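Local coordinates for protein biofilm growth-associated repressor (Xylella fastidiosa, PDB 3PQK) that represses transcription of its own biofilm-associated operon by binding a palindromic AT-rich promoter sequence, acting as a winged-helix redox switch, at residues 11-14 / 15-19; 24-27 / 28-31; 46-50 / 51-55; 58-62 / 63-67. One frame throughout, in Å; residues are numbered along the deposited sequence.

Contact 1 of 4, residues 11-14 / 15-19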
# COMPACT_ATOMS: atom_id res chain seq x y z
N ASN B 11 6.36 8.00 7.33
CA ASN B 11 6.50 6.97 8.35
C ASN B 11 5.17 6.31 8.67
O ASN B 11 5.08 5.09 8.74
CB ASN B 11 7.14 7.55 9.60
CG ASN B 11 8.64 7.53 9.54
OD1 ASN B 11 9.27 6.48 9.50
ND2 ASN B 11 9.24 8.70 9.51
N GLU B 12 4.13 7.13 8.83
CA GLU B 12 2.78 6.70 9.14
C GLU B 12 2.24 5.77 8.04
O GLU B 12 1.72 4.69 8.35
CB GLU B 12 1.87 7.93 9.33
CG GLU B 12 2.07 8.67 10.64
CD GLU B 12 1.30 9.97 10.86
OE1 GLU B 12 0.45 10.33 10.02
OE2 GLU B 12 1.55 10.62 11.90
N VAL B 13 2.42 6.16 6.78
CA VAL B 13 1.95 5.36 5.61
C VAL B 13 2.78 4.07 5.45
O VAL B 13 2.21 3.00 5.20
CB VAL B 13 1.90 6.24 4.32
CG1 VAL B 13 1.46 5.45 3.08
CG2 VAL B 13 0.95 7.40 4.54
N ALA B 14 4.10 4.15 5.69
CA ALA B 14 4.97 2.98 5.65
C ALA B 14 4.55 1.97 6.69
O ALA B 14 4.55 0.77 6.41
CB ALA B 14 6.41 3.40 5.87
N ASN B 15 4.19 2.44 7.91
CA ASN B 15 3.75 1.56 9.00
C ASN B 15 2.43 0.88 8.61
O ASN B 15 2.27 -0.33 8.79
CB ASN B 15 3.63 2.34 10.33
CG ASN B 15 4.95 2.86 10.86
OD1 ASN B 15 6.04 2.45 10.45
ND2 ASN B 15 4.87 3.81 11.77
N LEU B 16 1.52 1.65 7.98
CA LEU B 16 0.27 1.08 7.51
C LEU B 16 0.52 -0.01 6.44
O LEU B 16 -0.16 -1.04 6.47
CB LEU B 16 -0.64 2.20 6.96
CG LEU B 16 -1.94 1.74 6.28
CD1 LEU B 16 -2.78 0.89 7.23
CD2 LEU B 16 -2.77 2.92 5.82
N LEU B 17 1.49 0.21 5.51
CA LEU B 17 1.81 -0.75 4.45
C LEU B 17 2.43 -2.00 5.04
O LEU B 17 2.15 -3.10 4.56
CB LEU B 17 2.73 -0.14 3.37
CG LEU B 17 2.17 1.04 2.55
CD1 LEU B 17 3.20 1.54 1.55
CD2 LEU B 17 0.87 0.69 1.86
N LYS B 18 3.26 -1.84 6.09
CA LYS B 18 3.86 -2.99 6.80
C LYS B 18 2.73 -3.89 7.31
O LYS B 18 2.77 -5.10 7.12
CB LYS B 18 4.72 -2.53 7.99
CG LYS B 18 6.09 -2.02 7.60
CD LYS B 18 6.77 -1.29 8.75
CE LYS B 18 7.99 -0.53 8.29
NZ LYS B 18 8.61 0.24 9.41
N THR B 19 1.69 -3.27 7.92
CA THR B 19 0.54 -3.99 8.46
C THR B 19 -0.17 -4.78 7.37
O THR B 19 -0.46 -5.96 7.57
CB THR B 19 -0.42 -3.03 9.14
OG1 THR B 19 0.28 -2.34 10.18
CG2 THR B 19 -1.67 -3.75 9.69
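Asn15 lays its carboxamide back over the preceding turn of helix 3-20. With CG anti to its carbonyl carbon (chi1 -66°), the flat amide sits face-on to Asn11 O, and CG, the nearest atom of that amide, is 3.1 Å from this oxygen. The same Asn11 O accepts the helical bond from Asn15 N at 2.9 Å, while the amide adds no hydrogen bond of its own to it. Leu16 gives its N to Glu12 O at 3.1 Å. Its CG stands anti to the backbone N (chi1 174°), which turns the isobutyl group away from the previous turn, and CB alone leans on Val13 O. Leu17 takes the other course: its CG folds back to 3.3 Å from Val13 O and meets the Val13 side chain loosely, CG to Val13 CG1 at 4.5 Å. Lys18 repeats the backbone bond, to Ala14 O, and its extended chain leaves over that carbonyl with CG 3.4 Å from Ala14 O. Thr19 closes the turn on Asn15 O, which accepts from Thr19 N on one face of its plane and from Thr19 OG1, at 3.2 Å, on the other. Within the fold, Leu16 and Leu17 rest on Leu87 of helix 84-96, and Leu16 and Thr19 touch Ile65 in the loop ahead of strand 66-69. Val13 and Leu16 also pack on Phe95 of the second subunit, so this part of the helix belongs to the dimer interface.

Contact 2 of 4, residues 24-27 / 28-31; sequences VRLM and LVCT
Val24 and Leu28 run alongside each other from the same face of helix 23-33, a central helix of the winged-helix fold. Val24 CG1 touches Leu28 CD1 at 4.0 Å. The Leu28 branch reaches it because CG is anti to the carbonyl carbon (chi1 -74°), tilting back over the turn until CG is 3.3 Å from Val24 O. The two make one apolar ridge; its surroundings are Ile48 against Val24, and Ile46 and Leu60 against Leu28. Round the helix, Leu26 and Val29 only brush, Leu26 CD2 to Val29 CG2 at 4.5 Å, and both face helix 84-96, Leu26 on Leu91 and Val29 on Val88. Val29 CG2, wedged between its own backbone N and carbonyl carbon, comes to 3.4 Å from Arg25 O, the oxygen to which Val29 N donates in a nearly straight bond. Selenomethionine Met27 bends at the end of its chain and packs on Ile46 and on Met6 of the second subunit. Cys30 N continues the helical series to Leu26 O, and Cys30 SG is joined to Cys96 in a disulfide, tying this core helix to the end of helix 84-96; this agrees with the redox switching reported for the repressor. One oxygen of the next turn takes two donors. Met27 O accepts from Thr31 N at 2.9 Å, and on the opposite face from Thr31 OG1, which stands above the carbonyl plane only 2.6 Å from Met27 O.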
# COMPACT_ATOMS: atom_id res chain seq x y z
N VAL B 24 -2.75 -13.05 3.85
CA VAL B 24 -4.01 -13.38 4.54
C VAL B 24 -4.73 -12.09 4.95
O VAL B 24 -5.94 -11.97 4.71
CB VAL B 24 -3.84 -14.40 5.70
CG1 VAL B 24 -5.16 -14.64 6.44
CG2 VAL B 24 -3.24 -15.72 5.20
N ARG B 25 -3.98 -11.09 5.46
CA ARG B 25 -4.56 -9.78 5.80
C ARG B 25 -5.15 -9.12 4.57
O ARG B 25 -6.25 -8.59 4.62
CB ARG B 25 -3.54 -8.85 6.44
CG ARG B 25 -3.17 -9.27 7.83
CD ARG B 25 -2.05 -8.41 8.37
NE ARG B 25 -1.24 -9.14 9.34
CZ ARG B 25 0.02 -8.85 9.66
NH1 ARG B 25 0.64 -7.83 9.07
NH2 ARG B 25 0.66 -9.57 10.56
N LEU B 26 -4.45 -9.22 3.43
CA LEU B 26 -4.97 -8.66 2.19
C LEU B 26 -6.28 -9.32 1.71
O LEU B 26 -7.20 -8.61 1.31
CB LEU B 26 -3.91 -8.68 1.10
CG LEU B 26 -2.89 -7.57 1.24
CD1 LEU B 26 -1.70 -7.80 0.31
CD2 LEU B 26 -3.52 -6.21 0.94
N MSE B 27 -6.35 -10.65 1.77
CA MSE B 27 -7.55 -11.40 1.34
C MSE B 27 -8.72 -11.00 2.25
O MSE B 27 -9.79 -10.67 1.76
CB MSE B 27 -7.29 -12.91 1.39
CG MSE B 27 -6.28 -13.39 0.36
SE MSE B 27 -6.02 -15.33 0.37
CE MSE B 27 -4.95 -15.61 1.87
N LEU B 28 -8.45 -10.86 3.56
CA LEU B 28 -9.43 -10.44 4.54
C LEU B 28 -9.97 -9.04 4.26
O LEU B 28 -11.17 -8.88 4.17
CB LEU B 28 -8.83 -10.54 5.96
CG LEU B 28 -8.69 -11.96 6.50
CD1 LEU B 28 -7.85 -11.98 7.76
CD2 LEU B 28 -10.07 -12.60 6.78
N VAL B 29 -9.11 -8.03 4.08
CA VAL B 29 -9.58 -6.66 3.83
C VAL B 29 -10.30 -6.51 2.50
O VAL B 29 -11.36 -5.88 2.44
CB VAL B 29 -8.53 -5.56 4.14
CG1 VAL B 29 -8.09 -5.61 5.61
CG2 VAL B 29 -7.31 -5.66 3.23
N CYS B 30 -9.80 -7.17 1.44
CA CYS B 30 -10.51 -7.11 0.15
C CYS B 30 -11.89 -7.78 0.23
O CYS B 30 -12.84 -7.24 -0.32
CB CYS B 30 -9.66 -7.70 -0.97
SG CYS B 30 -8.58 -6.48 -1.75
N THR B 31 -12.01 -8.90 0.98
CA THR B 31 -13.31 -9.58 1.17
C THR B 31 -14.29 -8.65 1.89
O THR B 31 -15.46 -8.54 1.49
CB THR B 31 -13.13 -10.92 1.93
OG1 THR B 31 -12.14 -11.72 1.27
CG2 THR B 31 -14.44 -11.72 2.04

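Contact 3 of 4, residues 46-50 / 51-55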
# COMPACT_ATOMS: atom_id res chain seq x y z
N ILE B 46 -12.18 -17.45 1.86
CA ILE B 46 -10.74 -17.23 1.70
C ILE B 46 -9.92 -18.53 1.75
O ILE B 46 -8.83 -18.58 1.21
CB ILE B 46 -10.27 -16.14 2.72
CG1 ILE B 46 -10.86 -14.77 2.37
CG2 ILE B 46 -8.75 -16.05 2.91
CD1 ILE B 46 -11.40 -14.07 3.55
N GLY B 47 -10.48 -19.56 2.37
CA GLY B 47 -9.81 -20.85 2.48
C GLY B 47 -8.68 -20.87 3.48
O GLY B 47 -7.70 -21.58 3.29
N ILE B 48 -8.81 -20.07 4.55
CA ILE B 48 -7.86 -20.01 5.65
C ILE B 48 -8.63 -20.37 6.93
O ILE B 48 -9.66 -19.77 7.23
CB ILE B 48 -7.17 -18.60 5.73
CG1 ILE B 48 -6.35 -18.25 4.44
CG2 ILE B 48 -6.34 -18.42 7.02
CD1 ILE B 48 -4.97 -18.99 4.22
N GLY B 49 -8.13 -21.36 7.66
CA GLY B 49 -8.76 -21.82 8.90
C GLY B 49 -8.15 -21.21 10.14
O GLY B 49 -7.61 -20.11 10.09
N GLN B 50 -8.18 -21.95 11.25
CA GLN B 50 -7.63 -21.53 12.53
C GLN B 50 -6.27 -22.19 12.82
O GLN B 50 -6.00 -23.24 12.23
CB GLN B 50 -8.63 -21.78 13.66
CG GLN B 50 -9.91 -20.94 13.57
CD GLN B 50 -9.68 -19.44 13.60
OE1 GLN B 50 -8.66 -18.94 14.09
NE2 GLN B 50 -10.65 -18.69 13.10
N PRO B 51 -5.38 -21.62 13.67
CA PRO B 51 -5.50 -20.36 14.42
C PRO B 51 -5.29 -19.09 13.57
O PRO B 51 -5.68 -18.01 14.00
CB PRO B 51 -4.44 -20.52 15.52
CG PRO B 51 -3.37 -21.35 14.88
CD PRO B 51 -4.09 -22.29 13.92
N THR B 52 -4.73 -19.26 12.35
CA THR B 52 -4.36 -18.23 11.36
C THR B 52 -5.41 -17.13 11.12
O THR B 52 -5.11 -15.96 11.36
CB THR B 52 -3.82 -18.90 10.09
OG1 THR B 52 -2.87 -19.88 10.49
CG2 THR B 52 -3.15 -17.91 9.13
N LEU B 53 -6.62 -17.50 10.67
CA LEU B 53 -7.70 -16.55 10.39
C LEU B 53 -7.99 -15.60 11.55
O LEU B 53 -8.02 -14.38 11.33
CB LEU B 53 -8.98 -17.28 9.92
CG LEU B 53 -10.07 -16.45 9.26
CD1 LEU B 53 -9.90 -16.41 7.76
CD2 LEU B 53 -11.42 -17.03 9.55
N SER B 54 -8.16 -16.11 12.77
CA SER B 54 -8.40 -15.23 13.92
C SER B 54 -7.15 -14.49 14.39
O SER B 54 -7.28 -13.42 14.98
CB SER B 54 -9.09 -15.97 15.07
OG SER B 54 -10.50 -15.84 14.97
N GLN B 55 -5.94 -15.03 14.12
CA GLN B 55 -4.68 -14.34 14.45
C GLN B 55 -4.56 -13.08 13.58
O GLN B 55 -4.31 -11.99 14.10
CB GLN B 55 -3.44 -15.22 14.20
CG GLN B 55 -3.25 -16.33 15.23
CD GLN B 55 -2.19 -17.34 14.86
OE1 GLN B 55 -1.66 -17.36 13.73
NE2 GLN B 55 -1.83 -18.20 15.80
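CG anti to its carbonyl carbon (chi1 -66°) and a bend at chi2 (-60°) carry the Gln50 side chain forward past the Pro51 carbonyl to Ser54. This is the turn of the helix-turn-helix motif, running from helix 39-46 into helix 52-62, probably the recognition helix as in other ArsR repressors. Gly47 leaves the first helix with positive phi, and the chain then extends through Ile48 and Gly49 to a cis peptide bond before Pro51. Gly49 O receives Leu53 N at 2.9 Å in a nearly straight bond, linking the turn to the first turn of the following helix. Leu53 reaches back over the turn, its CB 3.1 Å from Gly49 O and its CD1 3.4 Å from Ile48 O; CD1 also rests against Ile48 CB at 4.0 Å. Beyond the turn, the Leu53 side chain packs on Val39 and Glu43 of helix 39-46. On another flank of the turn, methyl meets methyl, Ile48 CG2 to Thr52 CG2 at 3.9 Å. Gln50 uses both ends of its amide on the same residue, which limits its rotation: Gln50 OE1 accepts from Ser54 N at 3.2 Å, strongly bent at the oxygen (C=O...N 109°), and Gln50 NE2 makes a weak bond to Ser54 OG at 3.4 Å.

Contact 4 of 4, residues 58-62 / 63-67; sequences GVLRE and SGIVE
Leu60 O is held by two backbone donors where helix 52-62 ends: Ile65 N, 2.9 Å away and almost in line with the carbonyl, and Val66 N at 3.1 Å, well above its plane. One residue earlier, Val59 O is also shared. Ser63 N donates to it, and Ser63 OG, folded back by a first torsion of -47°, comes within 2.7 Å of Val59 O from above the carbonyl plane. Gly64, with positive phi, reverses the chain, and its N closes on Arg61 O at 3.0 Å. This reversal swings Ile65 and Val66 back against Leu60, whose CD2 touches Ile65 CG2 at 4.1 Å and whose CB meets Val66 CG2 at 3.9 Å, both pairs crossing at a slant. Arg61 CA points its hydrogen nearly straight at Val66 O, 3.3 Å off. Leu60 packs further on Val29, and Glu67 pairs with Arg78 across the hairpin. The arrangement is a Schellman motif at a helix C-terminus, here leading from the helix-turn-helix into strand 66-69, the first strand of the winged helix's two-stranded wing.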
# COMPACT_ATOMS: atom_id res chain seq x y z
N GLY B 58 -7.13 -10.45 14.25
CA GLY B 58 -6.63 -9.91 15.51
C GLY B 58 -5.67 -8.77 15.23
O GLY B 58 -5.93 -7.65 15.67
N VAL B 59 -4.67 -9.00 14.36
CA VAL B 59 -3.71 -7.97 13.89
C VAL B 59 -4.45 -6.78 13.24
O VAL B 59 -4.17 -5.64 13.57
CB VAL B 59 -2.62 -8.54 12.95
CG1 VAL B 59 -1.76 -7.43 12.32
CG2 VAL B 59 -1.74 -9.56 13.68
N LEU B 60 -5.40 -7.05 12.34
CA LEU B 60 -6.18 -6.01 11.62
C LEU B 60 -7.04 -5.19 12.54
O LEU B 60 -7.31 -4.03 12.25
CB LEU B 60 -7.06 -6.67 10.53
CG LEU B 60 -6.32 -7.21 9.30
CD1 LEU B 60 -7.27 -8.02 8.41
CD2 LEU B 60 -5.63 -6.06 8.48
N ARG B 61 -7.55 -5.82 13.62
CA ARG B 61 -8.38 -5.16 14.63
C ARG B 61 -7.48 -4.27 15.48
O ARG B 61 -7.84 -3.13 15.74
CB ARG B 61 -9.10 -6.20 15.52
CG ARG B 61 -10.62 -6.23 15.39
CD ARG B 61 -11.25 -7.13 16.43
NE ARG B 61 -12.12 -6.41 17.38
CZ ARG B 61 -12.28 -6.75 18.66
NH1 ARG B 61 -11.58 -7.75 19.18
NH2 ARG B 61 -13.10 -6.06 19.44
N GLU B 62 -6.31 -4.79 15.91
CA GLU B 62 -5.34 -4.00 16.72
C GLU B 62 -4.91 -2.78 15.92
O GLU B 62 -4.87 -1.67 16.45
CB GLU B 62 -4.07 -4.80 17.04
CG GLU B 62 -4.26 -6.16 17.68
CD GLU B 62 -4.37 -6.23 19.19
OE1 GLU B 62 -3.83 -7.19 19.76
OE2 GLU B 62 -5.01 -5.33 19.79
N SER B 63 -4.66 -2.98 14.61
CA SER B 63 -4.25 -1.91 13.71
C SER B 63 -5.34 -0.88 13.41
O SER B 63 -5.06 0.13 12.78
CB SER B 63 -3.63 -2.48 12.44
OG SER B 63 -2.70 -3.49 12.81
N GLY B 64 -6.56 -1.13 13.86
CA GLY B 64 -7.68 -0.21 13.64
C GLY B 64 -8.28 -0.26 12.25
O GLY B 64 -9.01 0.64 11.85
N ILE B 65 -8.00 -1.34 11.51
CA ILE B 65 -8.43 -1.50 10.11
C ILE B 65 -9.78 -2.23 10.02
O ILE B 65 -10.60 -1.94 9.14
CB ILE B 65 -7.29 -2.20 9.28
CG1 ILE B 65 -6.02 -1.28 9.22
CG2 ILE B 65 -7.75 -2.56 7.85
CD1 ILE B 65 -4.75 -2.01 8.75
N VAL B 66 -9.99 -3.18 10.93
CA VAL B 66 -11.20 -3.96 11.01
C VAL B 66 -11.76 -3.81 12.45
O VAL B 66 -11.00 -3.61 13.39
CB VAL B 66 -10.91 -5.45 10.62
CG1 VAL B 66 -12.08 -6.37 10.96
CG2 VAL B 66 -10.54 -5.56 9.14
N GLU B 67 -13.07 -3.92 12.58
CA GLU B 67 -13.77 -3.89 13.86
C GLU B 67 -14.90 -4.95 13.83
O GLU B 67 -15.22 -5.49 12.77
CB GLU B 67 -14.32 -2.49 14.15
CG GLU B 67 -15.29 -1.94 13.12
CD GLU B 67 -15.87 -0.60 13.49
OE1 GLU B 67 -15.63 -0.15 14.64
OE2 GLU B 67 -16.55 0.02 12.65
O HOH W 1 -10.27 -2.26 15.26

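Overall arrangement
The four contacts follow one another along the chain, on helix 3-20, helix 23-33, the turn into helix 52-62, and the exit from that helix into strand 66-69. Contact 2 is central, its centre about 11 Å from that of contact 3 and about 12 Å from that of contact 4; Ile46 and Ile48 pack on it from one, Leu60 and Ile65 from the other. Contact 1 meets contact 2 through Arg25 and contact 4 through Ile65, but stays about 10 Å, nearest atoms, from contact 3. Contacts 1 and 2 both touch the second subunit, so a packed path runs from the dimer interface through the disulfide-bearing helix to the predicted DNA-binding motif, consistent with redox coupling.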